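Local coordinates for FixG-related protein (PDB 2R39), which is of unknown function but forms the C-terminal Ig-like domain of a FixG-related membrane protein that probably binds 4Fe-4S clusters and takes part in electron transport, at residues A11-V15 / Q96-T100; V53-N57 / I92-Q96. One frame throughout, in Å; residues are numbered along the deposited sequence.

Contact 1. Residues A11-V15 / Q96-T100; sequences AGMSV and QFILT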
loop_
_atom_site.group_PDB
_atom_site.type_symbol
_atom_site.label_atom_id
_atom_site.label_comp_id
_atom_site.label_asym_id
_atom_site.label_seq_id
_atom_site.Cartn_x
_atom_site.Cartn_y
_atom_site.Cartn_z
ATOM N N ALA A 11 2.499 3.587 15.407
ATOM C CA ALA A 11 1.927 3.989 14.133
ATOM C C ALA A 11 0.714 3.142 13.848
ATOM O O ALA A 11 0.551 2.066 14.431
ATOM C CB ALA A 11 2.957 3.828 12.993
ATOM N N GLY A 12 -0.121 3.617 12.935
ATOM C CA GLY A 12 -1.248 2.822 12.448
ATOM C C GLY A 12 -1.311 2.911 10.938
ATOM O O GLY A 12 -0.862 3.890 10.350
HETATM N N MSE A 13 -1.840 1.872 10.307
HETATM C CA MSE A 13 -2.156 1.942 8.901
HETATM C C MSE A 13 -3.365 1.086 8.620
HETATM O O MSE A 13 -3.482 -0.010 9.137
HETATM C CB MSE A 13 -0.987 1.481 8.018
HETATM C CG MSE A 13 -1.339 1.510 6.527
HETATM SE SE MSE A 13 0.129 1.077 5.335
HETATM C CE MSE A 13 0.422 -0.782 5.911
ATOM N N SER A 14 -4.251 1.604 7.792
ATOM C CA SER A 14 -5.326 0.805 7.245
ATOM C C SER A 14 -5.335 1.002 5.742
ATOM O O SER A 14 -4.685 1.908 5.211
ATOM C CB SER A 14 -6.681 1.134 7.902
ATOM O OG SER A 14 -7.028 2.486 7.713
ATOM N N VAL A 15 -6.018 0.098 5.061
ATOM C CA VAL A 15 -6.019 0.052 3.607
ATOM C C VAL A 15 -7.447 -0.123 3.146
ATOM O O VAL A 15 -8.166 -0.957 3.687
ATOM C CB VAL A 15 -5.185 -1.140 3.084
ATOM C CG1 VAL A 15 -5.378 -1.330 1.560
ATOM C CG2 VAL A 15 -3.705 -0.937 3.420
ATOM N N GLN A 96 0.263 -7.873 0.690
ATOM C CA GLN A 96 0.261 -7.157 1.949
ATOM C C GLN A 96 0.918 -5.844 1.690
ATOM O O GLN A 96 1.990 -5.803 1.063
ATOM C CB GLN A 96 1.176 -7.834 2.954
ATOM C CG GLN A 96 0.572 -8.896 3.804
ATOM C CD GLN A 96 1.614 -9.382 4.775
ATOM O OE1 GLN A 96 2.821 -9.181 4.547
ATOM N NE2 GLN A 96 1.177 -9.975 5.865
ATOM N N PHE A 97 0.300 -4.779 2.189
ATOM C CA PHE A 97 0.960 -3.499 2.293
ATOM C C PHE A 97 1.697 -3.428 3.626
ATOM O O PHE A 97 1.214 -3.932 4.670
ATOM C CB PHE A 97 -0.054 -2.383 2.173
ATOM C CG PHE A 97 -0.631 -2.249 0.787
ATOM C CD1 PHE A 97 0.080 -1.599 -0.210
ATOM C CD2 PHE A 97 -1.892 -2.764 0.493
ATOM C CE1 PHE A 97 -0.449 -1.461 -1.492
ATOM C CE2 PHE A 97 -2.427 -2.630 -0.784
ATOM C CZ PHE A 97 -1.698 -1.981 -1.775
ATOM N N ILE A 98 2.888 -2.841 3.590
ATOM C CA ILE A 98 3.730 -2.865 4.755
ATOM C C ILE A 98 4.173 -1.456 5.048
ATOM O O ILE A 98 4.707 -0.776 4.164
ATOM C CB ILE A 98 4.910 -3.829 4.552
ATOM C CG1 ILE A 98 4.364 -5.259 4.316
ATOM C CG2 ILE A 98 5.893 -3.773 5.760
ATOM C CD1 ILE A 98 5.240 -6.099 3.432
ATOM N N LEU A 99 3.910 -1.009 6.274
ATOM C CA LEU A 99 4.448 0.265 6.729
ATOM C C LEU A 99 5.674 -0.058 7.584
ATOM O O LEU A 99 5.594 -0.846 8.524
ATOM C CB LEU A 99 3.394 1.054 7.538
ATOM C CG LEU A 99 3.916 2.364 8.150
ATOM C CD1 LEU A 99 2.796 3.375 8.299
ATOM C CD2 LEU A 99 4.590 2.120 9.487
ATOM N N THR A 100 6.805 0.522 7.230
ATOM C CA THR A 100 8.022 0.347 7.994
ATOM C C THR A 100 8.399 1.675 8.648
ATOM O O THR A 100 8.596 2.667 7.957
ATOM C CB THR A 100 9.177 -0.138 7.096
ATOM O OG1 THR A 100 8.803 -1.386 6.496
ATOM C CG2 THR A 100 10.465 -0.339 7.921
#
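Residues 11-15 and 96-100 run nearly antiparallel, their axes 160° apart and 8.3 Å from each other at closest approach, so Met-13, a selenomethionine here, and Val-15 come over Leu-99 and Phe-97 with no hydrogen bond between the two backbones. This is face-to-face packing in a beta sandwich of the immunoglobulin-like type: strand 11-17 is an outermost strand of one four-stranded sheet, strand 92-101 an inner strand of the other. Ala-11, Met-13 and Val-15 point toward the opposite sheet, where the side chains of Phe-97 and Leu-99 point back.

Met-13 has the largest share of the contact surface, 78 Å². Its CG and SE run out in an extended chain, CG lying opposite the backbone N (chi1 178°), and a bend at chi3 (64°) then lays CE over the backbone of strand 92-101. There CE is 3.5 Å from Phe-97 O and equally close to Leu-99 N, so the methyl group rests on the peptide units on both sides of Ile-98. SE packs 3.9 Å from CB of Leu-99, and the Met-13 and Leu-99 side chains slide past one another in opposite directions.

At one end of the contact Ala-11 touches Leu-99 with its methyl group, CB to CD2 4.2 Å; at the other Val-15 crosses Phe-97 at about a right angle. The Phe-97 ring continues into the interior, where Tyr-35 meets it edge-to-face and Met-79 and Leu-81 of strand 74-83 also touch it. Val-110 of strand 106-115 packs against both Met-13 and Val-15. Both methyl groups of Val-15 come to the same corner of the phenyl ring from one side of its plane, CG1 and CG2 each lying 3.9 Å from Phe-97 CD2.

Contact 2. Residues V53-N57 / I92-Q96; sequences VKGLN and ITTIQ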
loop_
_atom_site.group_PDB
_atom_site.type_symbol
_atom_site.label_atom_id
_atom_site.label_comp_id
_atom_site.label_asym_id
_atom_site.label_seq_id
_atom_site.Cartn_x
_atom_site.Cartn_y
_atom_site.Cartn_z
ATOM N N VAL A 53 4.802 -3.163 -0.814
ATOM C CA VAL A 53 3.809 -4.210 -1.047
ATOM C C VAL A 53 4.586 -5.515 -1.248
ATOM O O VAL A 53 5.709 -5.520 -1.804
ATOM C CB VAL A 53 2.856 -3.941 -2.267
ATOM C CG1 VAL A 53 3.649 -3.813 -3.626
ATOM C CG2 VAL A 53 1.771 -5.031 -2.368
ATOM N N LYS A 54 4.038 -6.602 -0.746
ATOM C CA LYS A 54 4.618 -7.884 -1.072
ATOM C C LYS A 54 3.556 -8.823 -1.614
ATOM O O LYS A 54 2.365 -8.651 -1.312
ATOM C CB LYS A 54 5.411 -8.431 0.116
ATOM C CG LYS A 54 4.684 -9.316 1.052
ATOM C CD LYS A 54 5.661 -10.195 1.855
ATOM C CE LYS A 54 6.751 -9.376 2.524
ATOM N NZ LYS A 54 7.221 -10.040 3.792
ATOM N N GLY A 55 3.972 -9.754 -2.474
ATOM C CA GLY A 55 3.066 -10.757 -3.011
ATOM C C GLY A 55 2.904 -10.757 -4.516
ATOM O O GLY A 55 2.275 -11.660 -5.057
ATOM N N LEU A 56 3.464 -9.756 -5.195
ATOM C CA LEU A 56 3.422 -9.717 -6.673
ATOM C C LEU A 56 4.807 -9.982 -7.247
ATOM O O LEU A 56 5.786 -9.387 -6.794
ATOM C CB LEU A 56 2.884 -8.358 -7.161
ATOM C CG LEU A 56 1.367 -8.220 -6.983
ATOM C CD1 LEU A 56 0.900 -6.758 -6.977
ATOM C CD2 LEU A 56 0.652 -9.020 -8.087
ATOM N N ASN A 57 4.887 -10.876 -8.233
ATOM C CA ASN A 57 6.174 -11.253 -8.847
ATOM C C ASN A 57 6.663 -10.237 -9.885
ATOM O O ASN A 57 7.836 -10.195 -10.259
ATOM C CB ASN A 57 6.063 -12.670 -9.455
ATOM C CG ASN A 57 5.825 -13.737 -8.394
ATOM O OD1 ASN A 57 6.078 -13.522 -7.203
ATOM N ND2 ASN A 57 5.370 -14.883 -8.816
ATOM N N ILE A 92 -6.542 -13.574 -8.949
ATOM C CA ILE A 92 -6.543 -13.006 -7.586
ATOM C C ILE A 92 -5.252 -13.301 -6.861
ATOM O O ILE A 92 -4.942 -14.465 -6.555
ATOM C CB ILE A 92 -7.712 -13.527 -6.713
ATOM C CG1 ILE A 92 -9.037 -13.260 -7.402
ATOM C CG2 ILE A 92 -7.669 -12.850 -5.289
ATOM C CD1 ILE A 92 -10.142 -14.062 -6.912
ATOM N N THR A 93 -4.513 -12.239 -6.550
ATOM C CA THR A 93 -3.287 -12.358 -5.801
ATOM C C THR A 93 -3.442 -11.758 -4.394
ATOM O O THR A 93 -3.880 -10.598 -4.242
ATOM C CB THR A 93 -2.139 -11.665 -6.557
ATOM O OG1 THR A 93 -2.097 -12.153 -7.910
ATOM C CG2 THR A 93 -0.794 -11.935 -5.903
ATOM N N THR A 94 -3.065 -12.536 -3.371
ATOM C CA THR A 94 -2.939 -11.999 -2.012
ATOM C C THR A 94 -1.694 -11.158 -1.890
ATOM O O THR A 94 -0.604 -11.589 -2.284
ATOM C CB THR A 94 -2.899 -13.124 -0.942
ATOM O OG1 THR A 94 -4.122 -13.835 -1.017
ATOM C CG2 THR A 94 -2.802 -12.525 0.479
ATOM N N ILE A 95 -1.861 -9.933 -1.377
ATOM C CA ILE A 95 -0.748 -9.028 -1.189
ATOM C C ILE A 95 -0.820 -8.490 0.234
ATOM O O ILE A 95 -1.847 -8.636 0.897
ATOM C CB ILE A 95 -0.762 -7.855 -2.238
ATOM C CG1 ILE A 95 -2.079 -7.053 -2.139
ATOM C CG2 ILE A 95 -0.587 -8.422 -3.704
ATOM C CD1 ILE A 95 -2.106 -5.684 -2.907
ATOM N N GLN A 96 0.263 -7.873 0.690
ATOM C CA GLN A 96 0.261 -7.157 1.949
ATOM C C GLN A 96 0.918 -5.844 1.690
ATOM O O GLN A 96 1.990 -5.803 1.063
ATOM C CB GLN A 96 1.176 -7.834 2.954
ATOM C CG GLN A 96 0.572 -8.896 3.804
ATOM C CD GLN A 96 1.614 -9.382 4.775
ATOM O OE1 GLN A 96 2.821 -9.181 4.547
ATOM N NE2 GLN A 96 1.177 -9.975 5.865
HETATM O O HOH W 1 1.112 -13.395 -3.291
#
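The backbone O of Gln-96 is held by the N-H of Lys-54, 2.8 Å from N to O with an angle of 159° at the hydrogen, and approached by Val-53 CA at 3.2 Å. With the return bond from Gln-96 N to Lys-54 O (3.0 Å), the first makes an antiparallel hydrogen-bonded pair at the end of strand 47-54, within one sheet of the Ig-like sandwich. The CA-H group of Ile-95 adds a contact to Lys-54 O.

Beyond Lys-54 the chain turns off at Gly-55, whose positive phi of 120° breaks the strand. A water bridges the two segments here, donating to Gly-55 O and to Thr-94 O at 2.7 Å each.

Lys-54 and Gln-96 lie side by side on one face, the lysine CG and CD methylenes against the glutamine OE1. On the other, Ile-95 packs against both Val-53 and Leu-56, and all three touch Leu-81 of the facing sheet. Val-53 CG2 is turned anti to its own backbone N, which puts this methyl 3.8 Å from Ile-95 CB. Ile-95 CG2 meets Leu-56 CG at 3.8 Å, while the CD2 branch of Leu-56 reaches Thr-93 CG2 at 3.9 Å.

How the contacts relate
Strand 92-101 carries both contacts, with centres 14 Å apart; Gln-96, common to both, takes part only in contact 2. Contact 1 joins this strand to the opposite sheet through side-chain packing, with no hydrogen bond, whereas contact 2 joins it to its neighbour within the sheet, largely through backbone bonds. Contact 1 lies deeper, about 7 Å from the centre of the chain against about 10 Å for the more exposed contact 2. They meet on both faces of the strand: Phe-97 CD1 packs 4.2 Å from Val-53 CB in the interior, and Ile-98 CD1 lies 3.7 Å from Lys-54 CE on the outer face. Leu-81, touched by Phe-97, Val-53, Leu-56 and Ile-95, links the two.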